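Local atomic coordinates of alcohol dehydrogenase, zinc-containing (Streptococcus pneumoniae serotype 2, PDB entry 5YLN), a protein that probably catalyses the zinc-dependent, NAD+-linked oxidation of alcohols to aldehydes or ketones. Residues D203-D206 / N207-E210; E232-D235 / L236-G239; V249-P252 / A253-D256; A332-V335 / F336-A340. One frame throughout, in Å; residues are numbered along the deposited sequence.

Interaction 1 (D203-D206 / N207-E210)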
# COMPACT_ATOMS: atom_id res chain seq x y z
N ASP A 203 -6.23 17.51 14.21
CA ASP A 203 -5.20 17.79 15.21
C ASP A 203 -5.88 18.03 16.56
O ASP A 203 -7.11 18.18 16.64
CB ASP A 203 -4.34 18.98 14.76
CG ASP A 203 -3.00 19.03 15.48
OD1 ASP A 203 -2.99 19.17 16.72
OD2 ASP A 203 -1.95 18.94 14.80
N LEU A 204 -5.08 18.06 17.62
CA LEU A 204 -5.55 18.41 18.96
C LEU A 204 -5.53 19.91 19.22
O LEU A 204 -6.43 20.44 19.88
CB LEU A 204 -4.69 17.71 20.03
CG LEU A 204 -4.40 16.22 19.84
CD1 LEU A 204 -3.21 15.79 20.69
CD2 LEU A 204 -5.62 15.36 20.17
N ASP A 205 -4.54 20.60 18.67
CA ASP A 205 -4.29 22.02 18.91
C ASP A 205 -5.14 22.88 17.97
O ASP A 205 -5.00 22.80 16.74
CB ASP A 205 -2.81 22.30 18.70
CG ASP A 205 -2.43 23.76 18.87
OD1 ASP A 205 -3.29 24.65 18.79
OD2 ASP A 205 -1.22 24.01 19.07
N ASP A 206 -5.99 23.74 18.55
CA ASP A 206 -6.84 24.58 17.72
C ASP A 206 -6.05 25.68 17.00
O ASP A 206 -6.46 26.12 15.92
CB ASP A 206 -7.96 25.20 18.54
CG ASP A 206 -8.93 25.98 17.69
OD1 ASP A 206 -9.60 25.35 16.84
OD2 ASP A 206 -9.00 27.23 17.84
N ASN A 207 -4.93 26.12 17.58
CA ASN A 207 -4.10 27.12 16.90
C ASN A 207 -3.56 26.56 15.59
O ASN A 207 -3.58 27.24 14.56
CB ASN A 207 -2.96 27.57 17.81
CG ASN A 207 -3.44 28.45 18.97
OD1 ASN A 207 -4.57 28.95 18.95
ND2 ASN A 207 -2.58 28.65 19.97
N ARG A 208 -3.06 25.33 15.63
CA ARG A 208 -2.55 24.72 14.41
C ARG A 208 -3.67 24.46 13.40
O ARG A 208 -3.48 24.66 12.18
CB ARG A 208 -1.80 23.43 14.76
CG ARG A 208 -0.54 23.66 15.65
CD ARG A 208 0.46 22.51 15.56
NE ARG A 208 -0.10 21.28 16.15
CZ ARG A 208 -0.03 20.98 17.45
NH1 ARG A 208 0.58 21.80 18.31
NH2 ARG A 208 -0.56 19.84 17.90
N LEU A 209 -4.86 24.05 13.87
CA LEU A 209 -5.99 23.87 12.96
C LEU A 209 -6.40 25.19 12.31
O LEU A 209 -6.71 25.22 11.11
CB LEU A 209 -7.18 23.23 13.69
CG LEU A 209 -7.07 21.73 14.05
CD1 LEU A 209 -8.30 21.27 14.86
CD2 LEU A 209 -6.88 20.86 12.83
N GLU A 210 -6.40 26.28 13.08
CA GLU A 210 -6.71 27.59 12.51
C GLU A 210 -5.70 27.98 11.44
O GLU A 210 -6.07 28.52 10.39
CB GLU A 210 -6.75 28.66 13.61
CG GLU A 210 -8.10 28.78 14.29
CD GLU A 210 -9.21 29.19 13.32
OE1 GLU A 210 -9.11 30.27 12.70
OE2 GLU A 210 -10.18 28.42 13.19
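Asp-203 at the end of strand 198-203, with CG anti to the backbone N (chi1 -161°), and Asp-205 just after it, likewise (chi1 178°), turn their carboxylates onto Arg-208. The arginine completes the meeting by bending at chi3, which folds its guanidinium back toward the strand end and loop. Asp-205 CB lies over the centre of one guanidinium face, 3.3 Å from Arg-208 CZ. Asp-203 comes to the edge instead: Arg-208 NE donates nearly straight to Asp-203 OD2 at 3.3 Å (161°), with the oxygen in the guanidinium plane. Arg-208 NH2 adds a salt bridge to Asp-203 OD1 at 2.8 Å, although the hydrogen bond within it is weak, being far from straight. Asp-205 OD2, 2.9 Å from Arg-208 NH1, sits well out of the plane and contributes charge alone. One guanidinium is thus shared by two carboxylates, which probably limits its rotation. Asp-203 OD1 also accepts from Asp-205 N (2.9 Å), closing an Asx turn, while Asp-205 OD1 is the N-cap acceptor, its bonds to Asn-207 N and Arg-208 N both weak. Next to these charges Leu-209 CD2 packs on Asp-203 CB at 3.7 Å, and Leu-209 N bonds to Asp-205 O at 3.1 Å. An acid ending the second strand of a Rossmann fold often binds the adenosine ribose in NAD+-dependent relatives; Asp-203 sits at the corresponding place, though no cofactor is bound here. The turn joins strand 198-203 to helix 206-214; Asp-203 also accepts from Ser-180 N of the glycine-rich turn, and Lys-220 of strand 219-222 bridges Asp-206 and Glu-210.

Interaction 2 (E232-D235 / L236-G239)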
# COMPACT_ATOMS: atom_id res chain seq x y z
N GLU A 232 -17.47 12.68 12.88
CA GLU A 232 -17.52 13.90 12.09
C GLU A 232 -16.90 13.70 10.72
O GLU A 232 -17.40 14.23 9.72
CB GLU A 232 -16.81 15.02 12.86
CG GLU A 232 -16.74 16.32 12.10
CD GLU A 232 -16.34 17.48 12.99
OE1 GLU A 232 -16.16 17.26 14.22
OE2 GLU A 232 -16.21 18.61 12.45
N ILE A 233 -15.82 12.93 10.64
CA ILE A 233 -15.19 12.72 9.34
C ILE A 233 -16.07 11.83 8.47
O ILE A 233 -16.19 12.06 7.25
CB ILE A 233 -13.77 12.16 9.53
CG1 ILE A 233 -12.87 13.26 10.09
CG2 ILE A 233 -13.22 11.61 8.20
CD1 ILE A 233 -11.53 12.76 10.61
N TYR A 234 -16.75 10.84 9.06
CA TYR A 234 -17.67 10.03 8.27
C TYR A 234 -18.89 10.84 7.86
O TYR A 234 -19.46 10.59 6.79
CB TYR A 234 -18.09 8.77 9.05
CG TYR A 234 -17.13 7.62 8.80
CD1 TYR A 234 -17.13 6.97 7.58
CD2 TYR A 234 -16.22 7.22 9.77
CE1 TYR A 234 -16.25 5.94 7.33
CE2 TYR A 234 -15.33 6.18 9.53
CZ TYR A 234 -15.34 5.55 8.30
OH TYR A 234 -14.47 4.51 8.03
N ASP A 235 -19.28 11.83 8.66
CA ASP A 235 -20.38 12.71 8.26
C ASP A 235 -20.00 13.59 7.08
O ASP A 235 -20.85 13.89 6.24
CB ASP A 235 -20.82 13.55 9.47
CG ASP A 235 -21.63 12.74 10.47
OD1 ASP A 235 -22.03 11.60 10.14
OD2 ASP A 235 -21.87 13.25 11.59
N LEU A 236 -18.73 14.00 6.98
CA LEU A 236 -18.30 14.84 5.86
C LEU A 236 -18.17 14.05 4.57
O LEU A 236 -18.20 14.65 3.49
CB LEU A 236 -16.97 15.52 6.18
CG LEU A 236 -17.03 16.56 7.31
CD1 LEU A 236 -15.63 16.92 7.81
CD2 LEU A 236 -17.79 17.80 6.84
N THR A 237 -18.04 12.74 4.66
CA THR A 237 -17.80 11.89 3.50
C THR A 237 -18.99 10.99 3.20
O THR A 237 -18.83 9.96 2.55
CB THR A 237 -16.54 11.06 3.72
OG1 THR A 237 -16.62 10.40 5.00
CG2 THR A 237 -15.32 11.96 3.71
N ASP A 238 -20.18 11.38 3.65
CA ASP A 238 -21.43 10.67 3.34
C ASP A 238 -21.37 9.22 3.79
O ASP A 238 -21.85 8.32 3.09
CB ASP A 238 -21.76 10.75 1.84
CG ASP A 238 -21.92 12.16 1.35
OD1 ASP A 238 -22.61 12.96 2.02
OD2 ASP A 238 -21.34 12.48 0.28
N GLY A 239 -20.77 8.98 4.95
CA GLY A 239 -20.68 7.62 5.45
C GLY A 239 -19.63 6.75 4.79
O GLY A 239 -19.52 5.57 5.17
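The C-terminal end of helix 226-236 is closed here by a turn resembling a Schellman motif, with Asp-238 in the left-handed helical region and Gly-239 N donating back to Tyr-234 O at 2.8 Å (159°). The inner bond of the classical motif is not made, since Asp-238 N stands 3.7 Å from Asp-235 O. A threonine hydroxyl strengthens the ending instead. Thr-237 places OG1 between its backbone N and carbonyl carbon (chi1 51°), which folds the hydroxyl back along the helix to donate to Ile-233 O at 2.8 Å. The hydroxyl lies 22° from the carbonyl plane. Leu-236 N and Thr-237 N add weak bonds to the same oxygen. That one carbonyl therefore receives three donors as the helical pattern breaks up. Earlier in the turn Leu-236 N still makes the regular bond to Glu-232 O, over which Leu-236 CG leans at 3.4 Å. The ring of Tyr-234 runs beside the returning chain: its CD1 is 3.7 Å from Gly-239 O, an oblique contact. Thr-237 OG1 in turn accepts a weak bond from Gly-241 N, tying the helix end to the chain that leads into the next strand. Tyr-234 OH bonds to Lys-260 O near the end of helix 252-261. Ile-233 packs against Val-221, Val-202 and Val-242 of the parallel sheet and against Phe-257 and Ile-261, while Leu-236 rests on His-219 and Ile-200, so the turn ends a helix that packs on the sheet and touches helix 252-261.

Interaction 3 (V249-P252 / A253-D256)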
# COMPACT_ATOMS: atom_id res chain seq x y z
N VAL A 249 2.34 12.39 11.74
CA VAL A 249 2.79 12.53 13.12
C VAL A 249 3.73 11.40 13.49
O VAL A 249 4.78 11.63 14.10
CB VAL A 249 1.61 12.59 14.10
CG1 VAL A 249 2.12 12.68 15.53
CG2 VAL A 249 0.76 13.80 13.81
N GLY A 250 3.37 10.17 13.15
CA GLY A 250 4.27 9.06 13.39
C GLY A 250 4.15 8.40 14.76
O GLY A 250 5.15 7.94 15.30
N ILE A 251 2.95 8.34 15.33
CA ILE A 251 2.77 7.58 16.56
C ILE A 251 1.64 6.58 16.35
O ILE A 251 0.84 6.71 15.40
CB ILE A 251 2.48 8.50 17.78
CG1 ILE A 251 1.18 9.28 17.58
CG2 ILE A 251 3.68 9.41 18.08
CD1 ILE A 251 0.60 9.82 18.87
N PRO A 252 1.57 5.55 17.20
CA PRO A 252 0.51 4.54 17.04
C PRO A 252 -0.89 5.12 17.05
O PRO A 252 -1.77 4.59 16.35
CB PRO A 252 0.73 3.62 18.25
CG PRO A 252 2.20 3.74 18.53
CD PRO A 252 2.56 5.17 18.22
N ALA A 253 -1.15 6.18 17.81
CA ALA A 253 -2.51 6.71 17.87
C ALA A 253 -2.93 7.32 16.54
O ALA A 253 -4.04 7.09 16.07
CB ALA A 253 -2.65 7.74 18.99
N THR A 254 -2.03 8.07 15.91
CA THR A 254 -2.40 8.68 14.64
C THR A 254 -2.51 7.62 13.54
O THR A 254 -3.42 7.69 12.71
CB THR A 254 -1.40 9.78 14.27
OG1 THR A 254 -0.06 9.28 14.31
CG2 THR A 254 -1.52 10.96 15.24
N PHE A 255 -1.62 6.63 13.53
CA PHE A 255 -1.81 5.55 12.58
C PHE A 255 -3.14 4.87 12.81
O PHE A 255 -3.85 4.52 11.86
CB PHE A 255 -0.68 4.51 12.66
CG PHE A 255 -0.90 3.34 11.72
CD1 PHE A 255 -0.53 3.41 10.38
CD2 PHE A 255 -1.52 2.17 12.17
CE1 PHE A 255 -0.75 2.35 9.51
CE2 PHE A 255 -1.74 1.10 11.31
CZ PHE A 255 -1.35 1.20 9.98
N ASP A 256 -3.51 4.70 14.08
CA ASP A 256 -4.77 4.03 14.38
C ASP A 256 -5.97 4.86 13.91
O ASP A 256 -6.93 4.31 13.37
CB ASP A 256 -4.87 3.76 15.88
CG ASP A 256 -6.14 3.04 16.24
OD1 ASP A 256 -6.37 1.93 15.69
OD2 ASP A 256 -6.93 3.58 17.04
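Thr-254 CB lies 4.0 Å from Ile-251 O, and its two branches meet different neighbours. The methyl, CG2, packs against Val-249: it is 3.7 Å from Val-249 CB and 3.9 Å from Val-249 CG2, the two side chains crossing at about a right angle. The hydroxyl, OG1, turns back to the loop because chi1 of 53° sets it between the backbone N and the carbonyl carbon. There it lies 2.9 Å from Ile-251 O, a possible but doubtful hydrogen bond, since Glu-247 OE2 is also near and the place of this oxygen is less sure. Ile-251 CG1 flanks the same hydroxyl at 3.5 Å, and Ile-251 CD1 turns away from it to touch Ala-253 CB at 3.9 Å. Ile-251 is the N-cap residue of helix 252-261. Its carbonyl starts the regular pattern, receiving Phe-255 N at 3.1 Å in an almost linear bond (177°), and Pro-252 O takes Asp-256 N at 2.9 Å. The proline stands at the first helical position, where its lack of an N-H costs no helical bond. Before it, Glu-247 of strand 242-247 accepts from Val-249 N and Gly-250 N, while Phe-255 packs on Val-278 and Phe-280 of its own chain and on Leu-282 of the second subunit. Isoleucine offers no side-chain acceptor for the first N-H groups of the helix; what is secure is the main-chain bonding from Ile-251 O onward and the apolar contact of the threonine methyl with Val-249.

Interaction 4 (A332-V335 / F336-A340)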
# COMPACT_ATOMS: atom_id res chain seq x y z
N ALA A 332 17.49 29.13 18.08
CA ALA A 332 16.58 28.62 17.06
C ALA A 332 16.00 27.27 17.46
O ALA A 332 14.80 27.02 17.30
CB ALA A 332 17.30 28.52 15.70
N TYR A 333 16.85 26.38 17.97
CA TYR A 333 16.38 25.10 18.49
C TYR A 333 15.41 25.27 19.65
O TYR A 333 14.43 24.53 19.77
CB TYR A 333 17.58 24.26 18.92
CG TYR A 333 18.05 23.36 17.82
CD1 TYR A 333 18.96 23.81 16.86
CD2 TYR A 333 17.60 22.05 17.73
CE1 TYR A 333 19.40 22.98 15.84
CE2 TYR A 333 18.03 21.21 16.71
CZ TYR A 333 18.93 21.68 15.77
OH TYR A 333 19.37 20.86 14.77
N GLU A 334 15.69 26.22 20.55
CA GLU A 334 14.78 26.46 21.67
C GLU A 334 13.38 26.81 21.19
O GLU A 334 12.38 26.35 21.76
CB GLU A 334 15.33 27.57 22.57
CG GLU A 334 14.34 28.01 23.64
CD GLU A 334 14.07 26.93 24.69
OE1 GLU A 334 14.93 26.03 24.88
OE2 GLU A 334 12.99 27.00 25.32
N VAL A 335 13.28 27.64 20.15
CA VAL A 335 11.97 28.08 19.65
C VAL A 335 11.26 26.94 18.94
O VAL A 335 10.07 26.70 19.14
CB VAL A 335 12.15 29.30 18.72
CG1 VAL A 335 10.90 29.50 17.87
CG2 VAL A 335 12.51 30.58 19.53
N PHE A 336 12.00 26.22 18.09
CA PHE A 336 11.42 25.12 17.32
C PHE A 336 10.93 23.99 18.23
O PHE A 336 9.82 23.48 18.05
CB PHE A 336 12.45 24.60 16.32
CG PHE A 336 11.90 23.61 15.34
CD1 PHE A 336 10.88 23.98 14.46
CD2 PHE A 336 12.42 22.33 15.27
CE1 PHE A 336 10.37 23.07 13.55
CE2 PHE A 336 11.93 21.42 14.33
CZ PHE A 336 10.90 21.79 13.48
N SER A 337 11.74 23.58 19.21
CA SER A 337 11.34 22.50 20.11
C SER A 337 10.15 22.88 21.00
O SER A 337 9.55 21.98 21.60
CB SER A 337 12.51 22.07 21.00
OG SER A 337 12.77 23.03 22.01
N LYS A 338 9.82 24.16 21.12
CA LYS A 338 8.66 24.65 21.86
C LYS A 338 7.73 25.41 20.93
O LYS A 338 7.15 26.44 21.30
CB LYS A 338 9.09 25.54 23.03
CG LYS A 338 10.04 24.87 24.00
CD LYS A 338 9.27 24.28 25.17
CE LYS A 338 9.92 24.67 26.50
NZ LYS A 338 11.30 24.13 26.58
N ALA A 339 7.58 24.90 19.71
CA ALA A 339 6.90 25.60 18.63
C ALA A 339 5.53 26.11 19.04
O ALA A 339 5.15 27.25 18.71
CB ALA A 339 6.80 24.68 17.41
N ALA A 340 4.77 25.31 19.80
CA ALA A 340 3.43 25.72 20.23
C ALA A 340 3.45 27.02 21.06
O ALA A 340 2.58 27.88 20.90
CB ALA A 340 2.76 24.59 21.02
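Ser-337 doubles back on Tyr-333: Ser-337 N donates to Tyr-333 O at 2.9 Å (168°), and Ser-337 OG reaches the same oxygen at 3.2 Å. The two donors arrive from opposite faces of the carbonyl plane. The hydroxyl can do so because chi1 of 74° places it between the backbone N and the carbonyl carbon. One residue further on, with the same i, i+4 spacing, Glu-334 and Lys-338 form a loose, exposed salt bridge, Glu-334 OE2 lying 3.6 Å from Lys-338 NZ; Glu-334 bends at chi2 and Lys-338 along most of its length. Phe-336 N keeps the regular helical bond to Ala-332 O at 3.0 Å. Here helix 329-337 runs out and the short helix 339-342 begins, with Lys-338 as the non-helical link. Lys-338 N meets Val-335 O at 3.2 Å from above the carbonyl plane (67° out of it), its bond to Glu-334 O being weak, and the CA-H of Ala-339 also leans on Val-335 O, with CA 3.4 Å from that oxygen. Lys-338 O accepts from His-342 ND1. The buried face of helix 329-337 packs through Tyr-333 and Phe-336 onto Ile-41 and Leu-46, with Tyr-333 OH bonded to Gln-124 OE1, and through Ala-332 and Val-335 onto Phe-324 of strand 322-325. Phe-336 comes within about 6 Å of Cys-42, a zinc ligand, side chain to side chain.

In the fold
All four contacts are local, lie at helix ends and mix core with surface. Asp-203 and Leu-209, Ile-233 and Thr-237, Phe-255, and Tyr-333 and Phe-336 are buried; Asp-206, Asp-238, Ala-253 and Lys-338 are exposed. Interactions 1 and 3 begin helices after strands of the parallel Rossmann-type sheet, and interaction 2 ends the helix leading into strand 242-247, so these three serve one domain. Chemistry is charged at 203-210, mainly carbonyl and hydroxyl at 232-239, and half apolar at 249-256, the one that touches the second subunit. Interaction 4 pairs an exposed salt bridge with aromatics near the zinc site; it comes within about 4 Å of interaction 1, nearest atoms, without touching.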